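Local coordinates for SusD superfamily protein (Bacteroides fragilis NCTC 9343, PDB 3NQP), which probably binds glycans at the outer membrane as a SusD-type, sugar-binding component of a nutrient-uptake system, at residues G47-G52 and G68-Q73; G51-T56 and Y317-A322; K321-N326 and G474-D479. All coordinates share one frame; numbering follows the deposited sequence.

Interactions 1 and 2 are buried and interaction 3 lies at the surface, and their chemistry differs accordingly. The two buried contacts use overlapping parts of the chain at and just after the end of helix 39-48, sharing Gly51 and Gly52. Interaction 1 relies on an arginine-glutamine pairing, interaction 2 on a backbone bridge with two aromatic rings beside it. They meet where Glu48 of the first bonds Tyr319 OH of the second. Interaction 3 takes up helix 321-325, on which interaction 2 ends; methyl groups and bridging waters replace direct hydrogen bonds there. Leu476 of interaction 3 also packs on Arg53 and Asn320 of interaction 2.

Interaction 1 of 3, residues G47-G52 and G68-Q73; sequences GELRGG and GDIILQ
Ile70 lays its CG2 methyl against Arg50 and Leu49, consecutive residues of a type I beta turn from Glu48 to Gly51, 3.4 Å from Arg50 CG and 3.8 Å from Leu49 CB. The turn, at the end of helix 39-48, meets here the short helix 68-71, whose end is finished by a Schellman motif; both belong to the N-terminal part of this SusD-like fold. The arginine chain crosses that of Ile70 at about a right angle.

Ile71 comes next, passing its CA and CG1 close to Leu49 O. Its own carbonyl is tied to the turn through a water, which donates to Ile71 O and Leu49 O and accepts from Gly52 N, so that one molecule serves three backbone groups.

Gln73, with the positive phi of the Schellman motif, carries the polar half. A bend at chi2 (-70°) turns its amide toward Arg50. Gln73 NE2 donates to Arg50 O at 2.9 Å, reaching it from outside the carbonyl plane, while OE1 faces the guanidinium edge. The amide thus reads both the backbone and the side chain of one residue, which should fix its rotation. Arg50 NH2 also donates to Lys491 O, and Lys491 NZ in turn bonds Gln73 O, tying a distant loop to the pair. Gln73 OE1 sits in the guanidinium plane at its NE-NH2 edge, accepting from Arg50 NE at 2.8 Å and from Arg50 NH2 at 2.9 Å.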
loop_
_atom_site.group_PDB
_atom_site.type_symbol
_atom_site.label_atom_id
_atom_site.label_comp_id
_atom_site.label_asym_id
_atom_site.label_seq_id
_atom_site.Cartn_x
_atom_site.Cartn_y
_atom_site.Cartn_z
ATOM N N GLY A 47 -1.250 -1.066 -5.492
ATOM C CA GLY A 47 -1.943 -1.481 -4.279
ATOM C C GLY A 47 -3.434 -1.220 -4.268
ATOM O O GLY A 47 -4.171 -1.987 -3.650
ATOM N N GLU A 48 -3.882 -0.120 -4.887
ATOM C CA GLU A 48 -5.305 0.315 -4.738
ATOM C C GLU A 48 -6.167 0.092 -5.971
ATOM O O GLU A 48 -7.294 -0.372 -5.863
ATOM C CB GLU A 48 -5.411 1.832 -4.479
ATOM C CG GLU A 48 -4.992 2.311 -3.185
ATOM C CD GLU A 48 -5.961 2.074 -2.060
ATOM O OE1 GLU A 48 -7.200 2.023 -2.238
ATOM O OE2 GLU A 48 -5.438 2.016 -0.953
ATOM N N LEU A 49 -5.661 0.486 -7.146
ATOM C CA LEU A 49 -6.581 0.701 -8.278
ATOM C C LEU A 49 -7.382 -0.500 -8.750
ATOM O O LEU A 49 -8.507 -0.337 -9.200
ATOM C CB LEU A 49 -5.882 1.345 -9.467
ATOM C CG LEU A 49 -5.376 2.794 -9.347
ATOM C CD1 LEU A 49 -4.748 3.194 -10.695
ATOM C CD2 LEU A 49 -6.446 3.833 -8.864
ATOM N N ARG A 50 -6.792 -1.686 -8.733
ATOM C CA ARG A 50 -7.505 -2.900 -9.171
ATOM C C ARG A 50 -8.433 -3.464 -8.089
ATOM O O ARG A 50 -9.039 -4.520 -8.284
ATOM C CB ARG A 50 -6.497 -3.969 -9.600
ATOM C CG ARG A 50 -5.751 -3.614 -10.859
ATOM C CD ARG A 50 -4.906 -4.817 -11.344
ATOM N NE ARG A 50 -5.792 -5.845 -11.899
ATOM C CZ ARG A 50 -5.439 -6.971 -12.501
ATOM N NH1 ARG A 50 -4.172 -7.327 -12.631
ATOM N NH2 ARG A 50 -6.392 -7.764 -12.973
ATOM N N GLY A 51 -8.512 -2.770 -6.955
ATOM C CA GLY A 51 -9.289 -3.228 -5.794
ATOM C C GLY A 51 -10.814 -3.242 -5.871
ATOM O O GLY A 51 -11.426 -3.620 -4.912
ATOM N N GLY A 52 -11.437 -2.834 -6.982
ATOM C CA GLY A 52 -12.879 -3.045 -7.154
ATOM C C GLY A 52 -13.729 -1.982 -6.492
ATOM O O GLY A 52 -14.936 -2.150 -6.330
ATOM N N GLY A 68 -8.433 4.408 -16.080
ATOM C CA GLY A 68 -9.728 3.661 -16.093
ATOM C C GLY A 68 -9.548 2.203 -16.514
ATOM O O GLY A 68 -10.229 1.304 -16.009
ATOM N N ASP A 69 -8.640 1.937 -17.443
ATOM C CA ASP A 69 -8.386 0.541 -17.839
ATOM C C ASP A 69 -7.886 -0.354 -16.684
ATOM O O ASP A 69 -8.283 -1.537 -16.594
ATOM C CB ASP A 69 -7.405 0.452 -18.995
ATOM C CG ASP A 69 -8.010 0.917 -20.324
ATOM O OD1 ASP A 69 -9.174 0.579 -20.654
ATOM O OD2 ASP A 69 -7.276 1.614 -21.044
ATOM N N ILE A 70 -6.996 0.162 -15.846
ATOM C CA ILE A 70 -6.540 -0.616 -14.653
ATOM C C ILE A 70 -7.745 -0.939 -13.758
ATOM O O ILE A 70 -7.961 -2.087 -13.343
ATOM C CB ILE A 70 -5.425 0.108 -13.813
ATOM C CG1 ILE A 70 -4.149 0.317 -14.635
ATOM C CG2 ILE A 70 -5.043 -0.711 -12.524
ATOM C CD1 ILE A 70 -3.075 1.099 -13.942
ATOM N N ILE A 71 -8.542 0.086 -13.491
ATOM C CA ILE A 71 -9.683 -0.006 -12.616
ATOM C C ILE A 71 -10.676 -1.033 -13.141
ATOM O O ILE A 71 -11.207 -1.798 -12.358
ATOM C CB ILE A 71 -10.353 1.371 -12.439
ATOM C CG1 ILE A 71 -9.434 2.298 -11.636
ATOM C CG2 ILE A 71 -11.730 1.166 -11.786
ATOM C CD1 ILE A 71 -9.671 3.800 -11.780
ATOM N N LEU A 72 -10.880 -1.071 -14.470
ATOM C CA LEU A 72 -11.807 -1.978 -15.132
ATOM C C LEU A 72 -11.217 -3.370 -15.357
ATOM O O LEU A 72 -11.867 -4.240 -15.908
ATOM C CB LEU A 72 -12.299 -1.380 -16.475
ATOM C CG LEU A 72 -13.193 -0.124 -16.342
ATOM C CD1 LEU A 72 -13.376 0.645 -17.667
ATOM C CD2 LEU A 72 -14.555 -0.498 -15.705
ATOM N N GLN A 73 -9.987 -3.596 -14.935
ATOM C CA GLN A 73 -9.348 -4.875 -15.189
ATOM C C GLN A 73 -9.132 -5.161 -16.699
ATOM O O GLN A 73 -9.027 -6.321 -17.086
ATOM C CB GLN A 73 -10.125 -6.050 -14.545
ATOM C CG GLN A 73 -10.744 -5.744 -13.136
ATOM C CD GLN A 73 -9.724 -5.586 -12.038
ATOM O OE1 GLN A 73 -8.609 -6.071 -12.174
ATOM N NE2 GLN A 73 -10.106 -4.918 -10.926
HETATM O O HOH W 1 -10.929 -1.970 -9.733
#

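Interaction 2 of 3, residues G51-T56 and Y317-A322; sequences GGRFIT and YEYNKA. With EDO (1,2-ethanediol), chain E.
Two backbone hydrogen bonds flank the pairing of Phe54 with Tyr319. Asn320 N donates to Arg53 O at 2.8 Å, and Ile55 N donates to Glu318 O at 3.0 Å, both nearly straight. Together they make a single beta bridge, by which the loop after helix 39-48 is joined to a segment 261 residues later, linking N-terminal and C-terminal parts of the SusD fold. Two waters add to the bridge: one accepts from Asn320 ND2 and donates to Phe54 O, another spans Ile55 O and Glu318 N.

Aromatic contact occupies one side. The Phe54 and Tyr319 rings lie alongside, pointing the same way, with planes 32° apart and Phe54 CZ 3.4 Å from Tyr319 CE1. Arg53 runs extended beside Tyr319, its guanidinium turned steeply to the ring, Arg53 NE 3.8 Å from Tyr319 CE1; its NH1 bonds Asp443 O, while Tyr319 OH bonds Glu48.

Aliphatic contact involves Ile55, whose CG1 sits 3.8 Å from Glu318 CB, while its CG2 packs 3.6 Å from Asn320 CA. At the following helix Asn320 is the N-cap: its OD1 accepts from Ala322 N on a lone pair at 3.0 Å.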
loop_
_atom_site.group_PDB
_atom_site.type_symbol
_atom_site.label_atom_id
_atom_site.label_comp_id
_atom_site.label_asym_id
_atom_site.label_seq_id
_atom_site.Cartn_x
_atom_site.Cartn_y
_atom_site.Cartn_z
ATOM N N GLY A 51 -8.512 -2.770 -6.955
ATOM C CA GLY A 51 -9.289 -3.228 -5.794
ATOM C C GLY A 51 -10.814 -3.242 -5.871
ATOM O O GLY A 51 -11.426 -3.620 -4.912
ATOM N N GLY A 52 -11.437 -2.834 -6.982
ATOM C CA GLY A 52 -12.879 -3.045 -7.154
ATOM C C GLY A 52 -13.729 -1.982 -6.492
ATOM O O GLY A 52 -14.936 -2.150 -6.330
ATOM N N ARG A 53 -13.125 -0.884 -6.084
ATOM C CA ARG A 53 -13.910 0.159 -5.421
ATOM C C ARG A 53 -13.734 1.574 -5.926
ATOM O O ARG A 53 -14.178 2.546 -5.258
ATOM C CB ARG A 53 -13.703 0.111 -3.908
ATOM C CG ARG A 53 -12.299 0.115 -3.451
ATOM C CD ARG A 53 -12.282 0.003 -1.881
ATOM N NE ARG A 53 -10.928 0.207 -1.435
ATOM C CZ ARG A 53 -10.511 0.282 -0.177
ATOM N NH1 ARG A 53 -11.361 0.168 0.835
ATOM N NH2 ARG A 53 -9.198 0.455 0.062
ATOM N N PHE A 54 -13.165 1.710 -7.125
ATOM C CA PHE A 54 -13.017 2.998 -7.773
ATOM C C PHE A 54 -14.117 3.164 -8.836
ATOM O O PHE A 54 -14.607 2.193 -9.367
ATOM C CB PHE A 54 -11.637 3.095 -8.400
ATOM C CG PHE A 54 -10.561 3.474 -7.422
ATOM C CD1 PHE A 54 -10.326 4.782 -7.104
ATOM C CD2 PHE A 54 -9.854 2.524 -6.771
ATOM C CE1 PHE A 54 -9.367 5.138 -6.185
ATOM C CE2 PHE A 54 -8.891 2.864 -5.848
ATOM C CZ PHE A 54 -8.657 4.175 -5.545
ATOM N N ILE A 55 -14.571 4.386 -9.066
ATOM C CA ILE A 55 -15.491 4.612 -10.160
ATOM C C ILE A 55 -14.676 4.847 -11.452
ATOM O O ILE A 55 -13.468 5.139 -11.399
ATOM C CB ILE A 55 -16.438 5.775 -9.872
ATOM C CG1 ILE A 55 -15.689 7.097 -9.812
ATOM C CG2 ILE A 55 -17.225 5.569 -8.561
ATOM C CD1 ILE A 55 -16.050 8.011 -10.922
ATOM N N THR A 56 -15.358 4.757 -12.591
ATOM C CA THR A 56 -14.783 5.158 -13.875
ATOM C C THR A 56 -15.759 6.093 -14.580
ATOM O O THR A 56 -16.863 6.322 -14.093
ATOM C CB THR A 56 -14.467 3.929 -14.791
ATOM O OG1 THR A 56 -15.672 3.227 -15.051
ATOM C CG2 THR A 56 -13.503 3.004 -14.105
ATOM N N TYR A 317 -9.390 10.581 -9.308
ATOM C CA TYR A 317 -9.490 9.293 -8.637
ATOM C C TYR A 317 -10.602 9.451 -7.603
ATOM O O TYR A 317 -10.587 10.436 -6.824
ATOM C CB TYR A 317 -8.173 8.905 -7.880
ATOM C CG TYR A 317 -7.003 8.723 -8.814
ATOM C CD1 TYR A 317 -6.231 9.813 -9.198
ATOM C CD2 TYR A 317 -6.707 7.494 -9.371
ATOM C CE1 TYR A 317 -5.199 9.693 -10.099
ATOM C CE2 TYR A 317 -5.669 7.361 -10.262
ATOM C CZ TYR A 317 -4.900 8.460 -10.617
ATOM O OH TYR A 317 -3.890 8.351 -11.535
ATOM N N GLU A 318 -11.567 8.541 -7.607
ATOM C CA GLU A 318 -12.700 8.621 -6.690
ATOM C C GLU A 318 -13.233 7.252 -6.295
ATOM O O GLU A 318 -13.598 6.445 -7.141
ATOM C CB GLU A 318 -13.885 9.375 -7.296
ATOM C CG GLU A 318 -15.061 9.698 -6.253
ATOM C CD GLU A 318 -16.191 10.502 -6.904
ATOM O OE1 GLU A 318 -16.062 10.835 -8.098
ATOM O OE2 GLU A 318 -17.170 10.852 -6.196
ATOM N N TYR A 319 -13.392 7.051 -4.997
ATOM C CA TYR A 319 -14.003 5.826 -4.513
ATOM C C TYR A 319 -15.487 5.818 -4.751
ATOM O O TYR A 319 -16.171 6.841 -4.608
ATOM C CB TYR A 319 -13.732 5.632 -3.038
ATOM C CG TYR A 319 -12.283 5.342 -2.757
ATOM C CD1 TYR A 319 -11.791 4.058 -2.870
ATOM C CD2 TYR A 319 -11.411 6.350 -2.397
ATOM C CE1 TYR A 319 -10.432 3.780 -2.644
ATOM C CE2 TYR A 319 -10.034 6.071 -2.123
ATOM C CZ TYR A 319 -9.579 4.774 -2.281
ATOM O OH TYR A 319 -8.259 4.456 -2.059
ATOM N N ASN A 320 -16.005 4.637 -5.079
ATOM C CA ASN A 320 -17.453 4.430 -5.161
ATOM C C ASN A 320 -17.985 4.870 -3.807
ATOM O O ASN A 320 -17.363 4.605 -2.776
ATOM C CB ASN A 320 -17.705 2.946 -5.356
ATOM C CG ASN A 320 -19.133 2.611 -5.577
ATOM O OD1 ASN A 320 -19.962 2.735 -4.666
ATOM N ND2 ASN A 320 -19.453 2.154 -6.798
ATOM N N LYS A 321 -19.130 5.525 -3.797
ATOM C CA LYS A 321 -19.643 6.110 -2.558
ATOM C C LYS A 321 -20.036 5.075 -1.478
ATOM O O LYS A 321 -20.152 5.408 -0.294
ATOM C CB LYS A 321 -20.841 6.999 -2.891
ATOM C CG LYS A 321 -22.085 6.257 -3.366
ATOM C CD LYS A 321 -23.274 7.236 -3.609
ATOM C CE LYS A 321 -23.085 7.962 -4.992
ATOM N NZ LYS A 321 -24.198 8.895 -5.314
ATOM N N ALA A 322 -20.253 3.838 -1.892
ATOM C CA ALA A 322 -20.419 2.718 -0.952
ATOM C C ALA A 322 -19.223 2.515 -0.031
ATOM O O ALA A 322 -19.376 1.956 1.064
ATOM C CB ALA A 322 -20.737 1.404 -1.704
HETATM C C1 EDO E . -25.821 10.439 -7.973
HETATM O O1 EDO E . -26.064 10.425 -6.568
HETATM C C2 EDO E . -24.426 10.964 -8.336
HETATM O O2 EDO E . -23.375 10.040 -8.004
HETATM O O HOH W 2 -17.233 1.471 -8.590
HETATM O O HOH W 3 -11.586 6.709 -9.901
#

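Interaction 3 of 3, residues K321-N326 and G474-D479; sequences KAVYQN and GSLLGD. With EDO (1,2-ethanediol), chain E.
A chi1 of -178° swings CG of Leu476 away from its own N, and with chi2 at 58° both methyls are sent toward helix 321-325, to Ala322 and Val323. In Val323 a chi1 of 171° leaves CG2 beside the backbone N, turned to the leucine.

Leu476 carries most of the contact. Its CD2 lies 3.9 Å from Ala322 CB and as far from Val323 CG2, while its CD1 is also 3.9 Å from Val323 CG2, so that one fork straddles the valine methyl; the two side chains cross at about a right angle. Leu477, the next residue, adds a lighter touch, its CD2 3.9 Å from Ala322 CB. Ala322, small and directed at the loop, thus receives a methyl from each of two leucines.

At the far end of the helical segment Asn326 reaches the loop in two ways. Its ND2 stands 3.9 Å from Leu476 CD1, and its amide is linked to Leu476 O by two waters: one accepts from ND2 and donates to the carbonyl, the other lies between OD1 and the same oxygen at 2.8 Å from Leu476 O.

The loop that presents the leucines is shaped by Ser475, whose OG accepts from Gly478 N at 2.9 Å in an ST motif and also bonds Lys472 O. Arg53 and Asn320 pack on Leu476 as well, and Val323 leans on Phe338 of strand 338-344, placing the contact where the loop between helices 452-458 and 498-503 meets helix 321-325 of the SusD fold. With no direct hydrogen bond, the two segments probably depend on methyl packing and on water links at the surface.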
loop_
_atom_site.group_PDB
_atom_site.type_symbol
_atom_site.label_atom_id
_atom_site.label_comp_id
_atom_site.label_asym_id
_atom_site.label_seq_id
_atom_site.Cartn_x
_atom_site.Cartn_y
_atom_site.Cartn_z
ATOM N N LYS A 321 -19.130 5.525 -3.797
ATOM C CA LYS A 321 -19.643 6.110 -2.558
ATOM C C LYS A 321 -20.036 5.075 -1.478
ATOM O O LYS A 321 -20.152 5.408 -0.294
ATOM C CB LYS A 321 -20.841 6.999 -2.891
ATOM C CG LYS A 321 -22.085 6.257 -3.366
ATOM C CD LYS A 321 -23.274 7.236 -3.609
ATOM C CE LYS A 321 -23.085 7.962 -4.992
ATOM N NZ LYS A 321 -24.198 8.895 -5.314
ATOM N N ALA A 322 -20.253 3.838 -1.892
ATOM C CA ALA A 322 -20.419 2.718 -0.952
ATOM C C ALA A 322 -19.223 2.515 -0.031
ATOM O O ALA A 322 -19.376 1.956 1.064
ATOM C CB ALA A 322 -20.737 1.404 -1.704
ATOM N N VAL A 323 -18.036 2.963 -0.428
ATOM C CA VAL A 323 -16.869 2.832 0.442
ATOM C C VAL A 323 -17.100 3.723 1.673
ATOM O O VAL A 323 -16.987 3.271 2.810
ATOM C CB VAL A 323 -15.573 3.208 -0.300
ATOM C CG1 VAL A 323 -14.392 3.292 0.621
ATOM C CG2 VAL A 323 -15.275 2.166 -1.445
ATOM N N TYR A 324 -17.421 4.989 1.432
ATOM C CA TYR A 324 -17.878 5.917 2.502
ATOM C C TYR A 324 -19.081 5.396 3.310
ATOM O O TYR A 324 -19.070 5.392 4.556
ATOM C CB TYR A 324 -18.159 7.281 1.891
ATOM C CG TYR A 324 -18.615 8.389 2.845
ATOM C CD1 TYR A 324 -17.700 9.033 3.665
ATOM C CD2 TYR A 324 -19.951 8.783 2.920
ATOM C CE1 TYR A 324 -18.096 10.058 4.534
ATOM C CE2 TYR A 324 -20.366 9.836 3.797
ATOM C CZ TYR A 324 -19.425 10.467 4.588
ATOM O OH TYR A 324 -19.773 11.483 5.451
ATOM N N GLN A 325 -20.108 4.946 2.628
ATOM C CA GLN A 325 -21.351 4.514 3.301
ATOM C C GLN A 325 -21.157 3.251 4.142
ATOM O O GLN A 325 -21.957 2.986 5.037
ATOM C CB GLN A 325 -22.448 4.249 2.277
ATOM C CG GLN A 325 -22.869 5.474 1.522
ATOM C CD GLN A 325 -23.806 5.159 0.389
ATOM O OE1 GLN A 325 -23.594 4.209 -0.368
ATOM N NE2 GLN A 325 -24.851 5.952 0.266
ATOM N N ASN A 326 -20.099 2.490 3.857
ATOM C CA ASN A 326 -19.743 1.316 4.690
ATOM C C ASN A 326 -19.305 1.645 6.117
ATOM O O ASN A 326 -19.350 0.794 7.002
ATOM C CB ASN A 326 -18.597 0.522 4.058
ATOM C CG ASN A 326 -19.071 -0.546 3.069
ATOM O OD1 ASN A 326 -20.270 -0.797 2.917
ATOM N ND2 ASN A 326 -18.102 -1.202 2.408
ATOM N N GLY A 474 -15.560 -10.906 -2.181
ATOM C CA GLY A 474 -14.457 -9.918 -2.230
ATOM C C GLY A 474 -14.814 -8.553 -2.837
ATOM O O GLY A 474 -14.056 -7.579 -2.691
ATOM N N SER A 475 -15.928 -8.498 -3.569
ATOM C CA SER A 475 -16.365 -7.260 -4.214
ATOM C C SER A 475 -16.971 -6.299 -3.210
ATOM O O SER A 475 -17.425 -6.684 -2.142
ATOM C CB SER A 475 -17.385 -7.530 -5.341
ATOM O OG SER A 475 -18.655 -7.940 -4.835
ATOM N N LEU A 476 -17.010 -5.046 -3.614
ATOM C CA LEU A 476 -17.481 -3.959 -2.763
ATOM C C LEU A 476 -18.906 -4.161 -2.362
ATOM O O LEU A 476 -19.238 -4.055 -1.167
ATOM C CB LEU A 476 -17.367 -2.620 -3.463
ATOM C CG LEU A 476 -17.800 -1.390 -2.632
ATOM C CD1 LEU A 476 -16.990 -1.289 -1.340
ATOM C CD2 LEU A 476 -17.650 -0.115 -3.445
ATOM N N LEU A 477 -19.732 -4.485 -3.354
ATOM C CA LEU A 477 -21.166 -4.670 -3.141
ATOM C C LEU A 477 -21.587 -6.113 -2.775
ATOM O O LEU A 477 -22.708 -6.316 -2.345
ATOM C CB LEU A 477 -21.948 -4.169 -4.376
ATOM C CG LEU A 477 -21.868 -2.654 -4.667
ATOM C CD1 LEU A 477 -22.850 -2.219 -5.789
ATOM C CD2 LEU A 477 -22.077 -1.813 -3.361
ATOM N N GLY A 478 -20.723 -7.110 -2.982
ATOM C CA GLY A 478 -21.078 -8.509 -2.665
ATOM C C GLY A 478 -21.808 -9.249 -3.775
ATOM O O GLY A 478 -22.244 -10.395 -3.595
ATOM N N ASP A 479 -21.893 -8.626 -4.938
ATOM C CA ASP A 479 -22.765 -9.073 -6.014
ATOM C C ASP A 479 -22.054 -9.902 -7.077
ATOM O O ASP A 479 -22.636 -10.840 -7.604
ATOM C CB ASP A 479 -23.429 -7.885 -6.706
ATOM C CG ASP A 479 -22.416 -6.848 -7.248
ATOM O OD1 ASP A 479 -21.219 -6.812 -6.817
ATOM O OD2 ASP A 479 -22.840 -6.037 -8.104
HETATM C C1 EDO E . -25.821 10.439 -7.973
HETATM O O1 EDO E . -26.064 10.425 -6.568
HETATM C C2 EDO E . -24.426 10.964 -8.336
HETATM O O2 EDO E . -23.375 10.040 -8.004
HETATM O O HOH W 4 -17.673 -4.129 1.198
HETATM O O HOH W 5 -20.745 -2.255 0.430
#